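Local atomic coordinates of DNMT2 (Spodoptera frugiperda, PDB entry 4H0N), a protein that probably methylates carbon 5 of a cytosine in the anticodon loop of tRNA(Asp), and of cytosines in DNA, using S-adenosylmethionine. Residues P77-F82 with P94-L100; D113-M117 with L327-F332. The protein carries 3 engineered substitutions. All blocks are in the same frame, centred on the assembly; numbering follows the deposited sequence.

Overall arrangement
Contact 1 (77-82 with 94-100) belongs to the cofactor site, whereas contact 2 (113-117 with 327-332) lies in the buried core beneath it; their centres are 23 Å apart. Contact 1 meets S-adenosyl-L-homocysteine directly and includes Cys79, the probable active-site residue. Contact 2 stays back from the ligand, the side chain of Leu116 being about 9 Å from it. Met117, at the end of one core segment, joins the two: Phe99 CZ is 3.5 Å from Met117 SD, and Pro77 CD is 3.9 Å from Met117 CG. Helix 99-105 and strand 114-119 follow one another in the chain, and contact 1 closes before contact 2 opens.

Contact 1 of 2, residues P77-F82 with P94-L100; sequences PPCQPF and PRTNSFL. With SAH (S-adenosyl-L-homocysteine), chain E.
The carbonyl oxygen Pro81 O takes a hydrogen bond from Asn97 N at 3.1 Å, nearly straight at the hydrogen (170°), with the donor tilted out of the carbonyl plane. The same oxygen receives a longer CA-H...O contact from Thr96 CA at 3.6 Å, which sets two consecutive residues against one acceptor. Beside this bond Asn97 turns its side chain toward the 77-82 loop, and its amide ND2 comes to 2.9 Å from Gln80 O. Phe82 follows: with CG anti to the carbonyl carbon (chi1 -48°), its ring swings back to the Asn97 side chain, where CB sits over one face and the amide plane is inclined only 25° to the ring. Leu100 CG approaches the same ring obliquely, 4.0 Å from Phe82 CE1. Replacing Phe82 with an alanine would probably leave Asn97 CB and the Leu100 side chain without their aromatic neighbour and allow the Asn97 amide more freedom to turn. Gln80 runs its extended side chain along the backbone of Arg95 and Thr96, its NE2 3.5 Å from Arg95 O. On the ligand side, Ser98 OG accepts a weak hydrogen bond from N6 of the S-adenosyl-L-homocysteine adenine at 2.9 Å and gives another weak one to Thr96 O, while Pro78 CG lies 3.7 Å from ligand C8. The backbone bond to Pro81 holds the Pro-Cys-Gln motif of C5-methyltransferases (Pro78-Gln80) against 94-100 and its Ser98. At the inner end Pro77 CG meets Phe99 CD1, and this pair rests on Met117 of strand 114-119, with Phe99 and Leu100 also reaching helix 127-138.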
ATOM      1  N   PRO A  77      -8.523   2.997  -4.414  1.00 33.97           N
ATOM      2  CA  PRO A  77      -9.463   3.879  -3.718  1.00 29.63           C
ATOM      3  C   PRO A  77      -9.496   3.615  -2.216  1.00 36.53           C
ATOM      4  O   PRO A  77      -9.634   2.465  -1.797  1.00 43.72           O
ATOM      5  CB  PRO A  77     -10.811   3.528  -4.355  1.00 28.56           C
ATOM      6  CG  PRO A  77     -10.639   2.147  -4.883  1.00 33.48           C
ATOM      7  CD  PRO A  77      -9.211   2.059  -5.320  1.00 39.28           C
ATOM      8  N   PRO A  78      -9.372   4.678  -1.409  1.00 29.38           N
ATOM      9  CA  PRO A  78      -9.311   4.581   0.049  1.00 27.06           C
ATOM     10  C   PRO A  78     -10.660   4.205   0.643  1.00 34.48           C
ATOM     11  O   PRO A  78     -11.692   4.392  -0.004  1.00 25.21           O
ATOM     12  CB  PRO A  78      -8.954   6.004   0.463  1.00 28.73           C
ATOM     13  CG  PRO A  78      -9.566   6.848  -0.597  1.00 27.64           C
ATOM     14  CD  PRO A  78      -9.361   6.081  -1.864  1.00 25.88           C
ATOM     15  N   CYS A  79     -10.664   3.730   1.879  1.00 52.57           N
ATOM     16  CA  CYS A  79     -11.906   3.467   2.586  1.00 51.96           C
ATOM     17  C   CYS A  79     -12.326   4.702   3.367  1.00 48.12           C
ATOM     18  O   CYS A  79     -11.768   5.035   4.391  1.00 42.19           O
ATOM     19  CB  CYS A  79     -11.716   2.313   3.541  1.00 48.23           C
ATOM     20  SG  CYS A  79     -13.179   1.385   3.973  1.00 46.16           S
ATOM     21  N   GLN A  80     -13.349   5.353   2.853  1.00 44.90           N
ATOM     22  CA  GLN A  80     -13.843   6.583   3.381  1.00 44.52           C
ATOM     23  C   GLN A  80     -15.314   6.410   3.502  1.00 44.67           C
ATOM     24  O   GLN A  80     -15.887   5.591   2.825  1.00 55.31           O
ATOM     25  CB  GLN A  80     -13.540   7.706   2.431  1.00 39.30           C
ATOM     26  CG  GLN A  80     -12.103   8.109   2.447  1.00 37.95           C
ATOM     27  CD  GLN A  80     -11.874   9.347   1.644  1.00 50.66           C
ATOM     28  OE1 GLN A  80     -12.115   9.363   0.463  1.00 51.30           O
ATOM     29  NE2 GLN A  80     -11.377  10.383   2.279  1.00 56.15           N
ATOM     30  N   PRO A  81     -15.915   7.163   4.399  1.00 31.04           N
ATOM     31  CA  PRO A  81     -17.337   7.055   4.686  1.00 31.29           C
ATOM     32  C   PRO A  81     -18.254   7.608   3.622  1.00 30.59           C
ATOM     33  O   PRO A  81     -17.879   8.434   2.837  1.00 31.16           O
ATOM     34  CB  PRO A  81     -17.491   7.871   5.960  1.00 33.85           C
ATOM     35  CG  PRO A  81     -16.259   8.675   6.067  1.00 34.93           C
ATOM     36  CD  PRO A  81     -15.205   7.811   5.497  1.00 33.36           C
ATOM     37  N   PHE A  82     -19.465   7.100   3.603  1.00 35.19           N
ATOM     38  CA  PHE A  82     -20.560   7.734   2.921  1.00 40.71           C
ATOM     39  C   PHE A  82     -21.497   8.430   3.895  1.00 45.94           C
ATOM     40  O   PHE A  82     -22.152   9.364   3.537  1.00 53.21           O
ATOM     41  CB  PHE A  82     -21.327   6.694   2.119  1.00 53.21           C
ATOM     42  CG  PHE A  82     -20.452   5.818   1.295  1.00 47.67           C
ATOM     43  CD1 PHE A  82     -20.220   6.115  -0.017  1.00 46.00           C
ATOM     44  CD2 PHE A  82     -19.839   4.725   1.845  1.00 48.31           C
ATOM     45  CE1 PHE A  82     -19.414   5.326  -0.782  1.00 45.63           C
ATOM     46  CE2 PHE A  82     -19.019   3.933   1.090  1.00 53.58           C
ATOM     47  CZ  PHE A  82     -18.811   4.234  -0.232  1.00 48.34           C
ATOM     48  N   PRO A  94     -14.421  16.632   0.319  1.00 68.45           N
ATOM     49  CA  PRO A  94     -13.253  15.886  -0.172  1.00 68.68           C
ATOM     50  C   PRO A  94     -12.979  14.615   0.617  1.00 68.25           C
ATOM     51  O   PRO A  94     -12.147  13.806   0.209  1.00 78.76           O
ATOM     52  CB  PRO A  94     -12.094  16.866   0.041  1.00 67.29           C
ATOM     53  CG  PRO A  94     -12.729  18.204   0.218  1.00 64.14           C
ATOM     54  CD  PRO A  94     -14.041  17.944   0.865  1.00 58.62           C
ATOM     55  N   ARG A  95     -13.664  14.442   1.739  1.00 45.70           N
ATOM     56  CA  ARG A  95     -13.392  13.304   2.599  1.00 47.79           C
ATOM     57  C   ARG A  95     -14.462  12.222   2.510  1.00 38.91           C
ATOM     58  O   ARG A  95     -14.586  11.391   3.407  1.00 45.06           O
ATOM     59  CB  ARG A  95     -13.198  13.763   4.046  1.00 86.31           C
ATOM     60  CG  ARG A  95     -14.328  14.618   4.581  1.00100.26           C
ATOM     61  CD  ARG A  95     -13.962  15.261   5.912  1.00113.46           C
ATOM     62  NE  ARG A  95     -12.904  16.260   5.775  1.00120.91           N
ATOM     63  CZ  ARG A  95     -13.118  17.536   5.467  1.00123.02           C
ATOM     64  NH1 ARG A  95     -14.353  17.974   5.259  1.00121.99           N
ATOM     65  NH2 ARG A  95     -12.096  18.376   5.365  1.00122.16           N
ATOM     66  N   THR A  96     -15.234  12.219   1.430  1.00 34.86           N
ATOM     67  CA  THR A  96     -16.195  11.139   1.244  1.00 37.46           C
ATOM     68  C   THR A  96     -15.856  10.230   0.075  1.00 36.52           C
ATOM     69  O   THR A  96     -15.234  10.649  -0.905  1.00 28.19           O
ATOM     70  CB  THR A  96     -17.652  11.625   1.114  1.00 33.37           C
ATOM     71  OG1 THR A  96     -18.131  11.367  -0.210  1.00 25.84           O
ATOM     72  CG2 THR A  96     -17.752  13.089   1.419  1.00 34.15           C
ATOM     73  N   ASN A  97     -16.285   8.980   0.196  1.00 31.55           N
ATOM     74  CA  ASN A  97     -15.931   7.949  -0.762  1.00 31.52           C
ATOM     75  C   ASN A  97     -16.319   8.324  -2.190  1.00 28.13           C
ATOM     76  O   ASN A  97     -17.430   8.783  -2.456  1.00 24.43           O
ATOM     77  CB  ASN A  97     -16.541   6.611  -0.355  1.00 33.12           C
ATOM     78  CG  ASN A  97     -15.610   5.455  -0.615  1.00 43.17           C
ATOM     79  OD1 ASN A  97     -14.768   5.509  -1.513  1.00 52.73           O
ATOM     80  ND2 ASN A  97     -15.748   4.398   0.175  1.00 42.53           N
ATOM     81  N   SER A  98     -15.376   8.124  -3.100  1.00 32.36           N
ATOM     82  CA  SER A  98     -15.506   8.582  -4.470  1.00 32.86           C
ATOM     83  C   SER A  98     -15.694   7.409  -5.418  1.00 31.51           C
ATOM     84  O   SER A  98     -15.993   7.596  -6.594  1.00 31.78           O
ATOM     85  CB  SER A  98     -14.250   9.364  -4.851  1.00 69.60           C
ATOM     86  OG  SER A  98     -13.648   9.929  -3.692  1.00 86.89           O
ATOM     87  N   PHE A  99     -15.528   6.199  -4.890  1.00 39.64           N
ATOM     88  CA  PHE A  99     -15.489   4.983  -5.701  1.00 30.78           C
ATOM     89  C   PHE A  99     -16.792   4.691  -6.439  1.00 30.55           C
ATOM     90  O   PHE A  99     -16.776   4.180  -7.564  1.00 29.75           O
ATOM     91  CB  PHE A  99     -15.100   3.784  -4.835  1.00 28.05           C
ATOM     92  CG  PHE A  99     -14.686   2.581  -5.627  1.00 29.13           C
ATOM     93  CD1 PHE A  99     -13.667   2.671  -6.561  1.00 29.54           C
ATOM     94  CD2 PHE A  99     -15.306   1.356  -5.435  1.00 30.11           C
ATOM     95  CE1 PHE A  99     -13.280   1.564  -7.299  1.00 35.38           C
ATOM     96  CE2 PHE A  99     -14.923   0.245  -6.171  1.00 33.24           C
ATOM     97  CZ  PHE A  99     -13.910   0.350  -7.104  1.00 31.71           C
ATOM     98  N   LEU A 100     -17.915   5.011  -5.802  1.00 28.12           N
ATOM     99  CA  LEU A 100     -19.224   4.807  -6.411  1.00 31.01           C
ATOM    100  C   LEU A 100     -19.348   5.523  -7.754  1.00 30.99           C
ATOM    101  O   LEU A 100     -20.069   5.069  -8.642  1.00 34.06           O
ATOM    102  CB  LEU A 100     -20.338   5.273  -5.472  1.00 33.06           C
ATOM    103  CG  LEU A 100     -20.744   4.285  -4.382  1.00 39.50           C
ATOM    104  CD1 LEU A 100     -22.041   4.727  -3.728  1.00 38.77           C
ATOM    105  CD2 LEU A 100     -20.875   2.879  -4.948  1.00 42.11           C
TER
HETATM  106  N   SAH E 401      -1.733   3.796  -3.940  1.00 43.75           N
HETATM  107  CA  SAH E 401      -1.307   5.163  -3.661  1.00 46.02           C
HETATM  108  CB  SAH E 401      -2.249   5.899  -2.700  1.00 51.64           C
HETATM  109  CG  SAH E 401      -3.451   5.142  -2.140  1.00 52.19           C
HETATM  110  SD  SAH E 401      -4.069   5.919  -0.621  1.00 73.97           S
HETATM  111  C   SAH E 401       0.148   5.227  -3.185  1.00 43.48           C
HETATM  112  O   SAH E 401       0.509   6.036  -2.328  1.00 54.19           O
HETATM  113  OXT SAH E 401       1.006   4.481  -3.653  1.00 28.29           O
HETATM  114  C5' SAH E 401      -5.386   6.807  -1.495  1.00 73.23           C
HETATM  115  C4' SAH E 401      -5.014   8.228  -1.920  1.00 77.77           C
HETATM  116  O4' SAH E 401      -5.999   8.723  -2.808  1.00 78.51           O
HETATM  117  C3' SAH E 401      -4.932   9.220  -0.766  1.00 82.59           C
HETATM  118  O3' SAH E 401      -3.594   9.626  -0.584  1.00 87.92           O
HETATM  119  C2' SAH E 401      -5.795  10.404  -1.173  1.00 77.04           C
HETATM  120  O2' SAH E 401      -5.060  11.607  -1.154  1.00 76.28           O
HETATM  121  C1' SAH E 401      -6.235  10.102  -2.594  1.00 73.47           C
HETATM  122  N9  SAH E 401      -7.663  10.416  -2.807  1.00 66.95           N
HETATM  123  C8  SAH E 401      -8.701  10.180  -1.942  1.00 65.34           C
HETATM  124  N7  SAH E 401      -9.849  10.611  -2.515  1.00 61.67           N
HETATM  125  C5  SAH E 401      -9.562  11.121  -3.733  1.00 55.84           C
HETATM  126  C6  SAH E 401     -10.352  11.691  -4.726  1.00 48.13           C
HETATM  127  N6  SAH E 401     -11.665  11.812  -4.553  1.00 39.35           N
HETATM  128  N1  SAH E 401      -9.765  12.132  -5.894  1.00 51.61           N
HETATM  129  C2  SAH E 401      -8.401  12.008  -6.072  1.00 53.69           C
HETATM  130  N3  SAH E 401      -7.621  11.443  -5.082  1.00 57.66           N
HETATM  131  C4  SAH E 401      -8.191  11.006  -3.931  1.00 59.93           C

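Contact 2 of 2, residues D113-M117 with L327-F332; sequences DYILM and LLKILF
Tyr114 and Phe332 share a first torsion, each with CG anti to its own carbonyl carbon (chi1 -47° for Tyr114), and this brings the two rings together at the start of strand 114-119. They form a face-to-face stack with centroids 4.3 Å apart and planes inclined at 26°. The overlap is partial: Phe332 CE1 stands over one face of the tyrosine toward its rim, 3.6 Å from Tyr114 CD1, and Phe332 CZ reaches back to Tyr114 CB. His4 meets both rings, edge-to-face for Phe332, which has another such partner in Trp20.

Further along the strand, Leu116 points at the helix, and its CD1 fits between Leu327 CB at 3.8 Å and Leu328 CD2 at 3.9 Å, crossing both side chains at about a right angle. Leu331 CD2 lies between Tyr114 and Leu116, 4.0 Å from Leu116 CB and 4.1 Å from Tyr114 CB, with Ile115 O also beside it. No hydrogen bond crosses this interface, so apolar and aromatic contact carries it, although Leu331 O is bonded to Arg167 on the adjoining strand 161-168. The short axes of strand 114-117 and helix 327-332 approach to 9.6 Å, roughly opposed at 152°. Such packing of a helix on an interior strand of a mostly parallel sheet is characteristic of the Rossmann-like class I methyltransferase fold; here the C-terminal helix 321-332 is one of the helices so packed.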
ATOM      1  N   ASP A 113      -9.547  -1.233 -21.308  1.00 31.36           N
ATOM      2  CA  ASP A 113      -9.472  -2.684 -21.497  1.00 37.83           C
ATOM      3  C   ASP A 113      -9.033  -3.435 -20.242  1.00 29.66           C
ATOM      4  O   ASP A 113      -9.498  -4.543 -19.971  1.00 26.38           O
ATOM      5  CB  ASP A 113      -8.520  -3.026 -22.647  1.00 45.50           C
ATOM      6  CG  ASP A 113      -9.166  -2.872 -24.009  1.00 46.74           C
ATOM      7  OD1 ASP A 113     -10.383  -3.122 -24.124  1.00 47.89           O
ATOM      8  OD2 ASP A 113      -8.454  -2.507 -24.966  1.00 49.57           O
ATOM      9  N   TYR A 114      -8.125  -2.839 -19.486  1.00 20.38           N
ATOM     10  CA  TYR A 114      -7.576  -3.509 -18.325  1.00 19.73           C
ATOM     11  C   TYR A 114      -7.746  -2.662 -17.076  1.00 20.43           C
ATOM     12  O   TYR A 114      -7.434  -1.475 -17.073  1.00 25.91           O
ATOM     13  CB  TYR A 114      -6.096  -3.805 -18.546  1.00 20.79           C
ATOM     14  CG  TYR A 114      -5.778  -4.431 -19.884  1.00 22.58           C
ATOM     15  CD1 TYR A 114      -5.442  -3.641 -20.977  1.00 35.25           C
ATOM     16  CD2 TYR A 114      -5.794  -5.811 -20.051  1.00 23.54           C
ATOM     17  CE1 TYR A 114      -5.138  -4.207 -22.204  1.00 25.60           C
ATOM     18  CE2 TYR A 114      -5.491  -6.386 -21.273  1.00 25.55           C
ATOM     19  CZ  TYR A 114      -5.164  -5.580 -22.346  1.00 30.92           C
ATOM     20  OH  TYR A 114      -4.866  -6.150 -23.567  1.00 28.85           O
ATOM     21  N   ILE A 115      -8.239  -3.278 -16.011  1.00 17.58           N
ATOM     22  CA  ILE A 115      -8.387  -2.587 -14.739  1.00 16.60           C
ATOM     23  C   ILE A 115      -7.701  -3.398 -13.659  1.00 17.29           C
ATOM     24  O   ILE A 115      -7.890  -4.611 -13.580  1.00 19.67           O
ATOM     25  CB  ILE A 115      -9.872  -2.427 -14.357  1.00 15.95           C
ATOM     26  CG1 ILE A 115     -10.609  -1.582 -15.394  1.00 16.26           C
ATOM     27  CG2 ILE A 115     -10.011  -1.785 -12.998  1.00 15.27           C
ATOM     28  CD1 ILE A 115     -12.097  -1.442 -15.116  1.00 19.20           C
ATOM     29  N   LEU A 116      -6.886  -2.737 -12.840  1.00 31.97           N
ATOM     30  CA  LEU A 116      -6.344  -3.354 -11.629  1.00 30.38           C
ATOM     31  C   LEU A 116      -6.649  -2.474 -10.430  1.00 21.77           C
ATOM     32  O   LEU A 116      -6.279  -1.302 -10.409  1.00 16.14           O
ATOM     33  CB  LEU A 116      -4.831  -3.581 -11.736  1.00 21.14           C
ATOM     34  CG  LEU A 116      -4.172  -4.379 -10.601  1.00 18.05           C
ATOM     35  CD1 LEU A 116      -2.989  -5.157 -11.147  1.00 19.43           C
ATOM     36  CD2 LEU A 116      -3.729  -3.492  -9.437  1.00 18.05           C
ATOM     37  N   MET A 117      -7.312  -3.046  -9.430  1.00 15.68           N
ATOM     38  CA  MET A 117      -7.611  -2.310  -8.213  1.00 15.52           C
ATOM     39  C   MET A 117      -7.085  -3.005  -6.963  1.00 16.04           C
ATOM     40  O   MET A 117      -7.275  -4.206  -6.792  1.00 16.25           O
ATOM     41  CB  MET A 117      -9.116  -2.090  -8.080  1.00 16.13           C
ATOM     42  CG  MET A 117      -9.542  -1.535  -6.727  1.00 17.58           C
ATOM     43  SD  MET A 117     -11.280  -1.823  -6.349  1.00 32.50           S
ATOM     44  CE  MET A 117     -11.462  -3.517  -6.893  1.00 79.27           C
ATOM     45  N   LEU A 327       0.795  -9.058 -10.347  1.00 49.35           N
ATOM     46  CA  LEU A 327      -0.591  -9.115 -10.808  1.00 18.54           C
ATOM     47  C   LEU A 327      -0.713  -8.503 -12.199  1.00 24.18           C
ATOM     48  O   LEU A 327      -1.485  -8.983 -13.033  1.00 25.02           O
ATOM     49  CB  LEU A 327      -1.524  -8.397  -9.831  1.00 17.81           C
ATOM     50  CG  LEU A 327      -1.763  -9.039  -8.464  1.00 17.91           C
ATOM     51  CD1 LEU A 327      -2.505  -8.083  -7.557  1.00 17.32           C
ATOM     52  CD2 LEU A 327      -2.534 -10.334  -8.599  1.00 18.82           C
ATOM     53  N   LEU A 328       0.054  -7.442 -12.443  1.00 18.31           N
ATOM     54  CA  LEU A 328       0.115  -6.830 -13.770  1.00 18.60           C
ATOM     55  C   LEU A 328       0.572  -7.832 -14.826  1.00 19.66           C
ATOM     56  O   LEU A 328       0.022  -7.863 -15.927  1.00 24.39           O
ATOM     57  CB  LEU A 328       1.020  -5.593 -13.772  1.00 24.69           C
ATOM     58  CG  LEU A 328       0.440  -4.314 -13.160  1.00 27.09           C
ATOM     59  CD1 LEU A 328       1.511  -3.242 -13.037  1.00 31.28           C
ATOM     60  CD2 LEU A 328      -0.718  -3.805 -13.990  1.00 26.20           C
ATOM     61  N   LYS A 329       1.567  -8.652 -14.492  1.00 22.67           N
ATOM     62  CA  LYS A 329       2.005  -9.718 -15.396  1.00 28.54           C
ATOM     63  C   LYS A 329       0.860 -10.676 -15.701  1.00 27.31           C
ATOM     64  O   LYS A 329       0.649 -11.060 -16.851  1.00 24.41           O
ATOM     65  CB  LYS A 329       3.185 -10.497 -14.811  1.00 27.18           C
ATOM     66  CG  LYS A 329       4.457  -9.687 -14.708  1.00 31.59           C
ATOM     67  CD  LYS A 329       5.544 -10.453 -13.978  1.00 30.99           C
ATOM     68  CE  LYS A 329       6.640  -9.512 -13.524  1.00 36.25           C
ATOM     69  NZ  LYS A 329       7.944 -10.210 -13.379  1.00 45.63           N
ATOM     70  N   ILE A 330       0.119 -11.049 -14.666  1.00 21.57           N
ATOM     71  CA  ILE A 330      -0.999 -11.964 -14.824  1.00 22.16           C
ATOM     72  C   ILE A 330      -2.126 -11.324 -15.637  1.00 31.72           C
ATOM     73  O   ILE A 330      -2.657 -11.933 -16.569  1.00 31.27           O
ATOM     74  CB  ILE A 330      -1.515 -12.427 -13.450  1.00 21.92           C
ATOM     75  CG1 ILE A 330      -0.517 -13.401 -12.827  1.00 22.83           C
ATOM     76  CG2 ILE A 330      -2.880 -13.076 -13.568  1.00 22.49           C
ATOM     77  CD1 ILE A 330      -0.863 -13.811 -11.428  1.00 22.72           C
ATOM     78  N   LEU A 331      -2.465 -10.086 -15.293  1.00 29.31           N
ATOM     79  CA  LEU A 331      -3.545  -9.361 -15.952  1.00 20.41           C
ATOM     80  C   LEU A 331      -3.332  -9.202 -17.461  1.00 29.09           C
ATOM     81  O   LEU A 331      -4.294  -9.175 -18.232  1.00 31.91           O
ATOM     82  CB  LEU A 331      -3.726  -7.986 -15.299  1.00 20.76           C
ATOM     83  CG  LEU A 331      -4.803  -7.055 -15.876  1.00 20.98           C
ATOM     84  CD1 LEU A 331      -6.165  -7.738 -15.902  1.00 19.86           C
ATOM     85  CD2 LEU A 331      -4.869  -5.746 -15.102  1.00 18.60           C
ATOM     86  N   PHE A 332      -2.077  -9.106 -17.882  1.00 21.35           N
ATOM     87  CA  PHE A 332      -1.765  -8.810 -19.276  1.00 22.07           C
ATOM     88  C   PHE A 332      -1.282 -10.019 -20.074  1.00 32.48           C
ATOM     89  O   PHE A 332      -0.970  -9.901 -21.260  1.00 33.68           O
ATOM     90  CB  PHE A 332      -0.744  -7.672 -19.364  1.00 21.79           C
ATOM     91  CG  PHE A 332      -1.314  -6.325 -19.016  1.00 34.84           C
ATOM     92  CD1 PHE A 332      -1.594  -5.399 -20.010  1.00 35.05           C
ATOM     93  CD2 PHE A 332      -1.590  -5.988 -17.698  1.00 23.07           C
ATOM     94  CE1 PHE A 332      -2.129  -4.157 -19.694  1.00 29.38           C
ATOM     95  CE2 PHE A 332      -2.122  -4.753 -17.381  1.00 24.08           C
ATOM     96  CZ  PHE A 332      -2.391  -3.836 -18.378  1.00 19.80           C
TER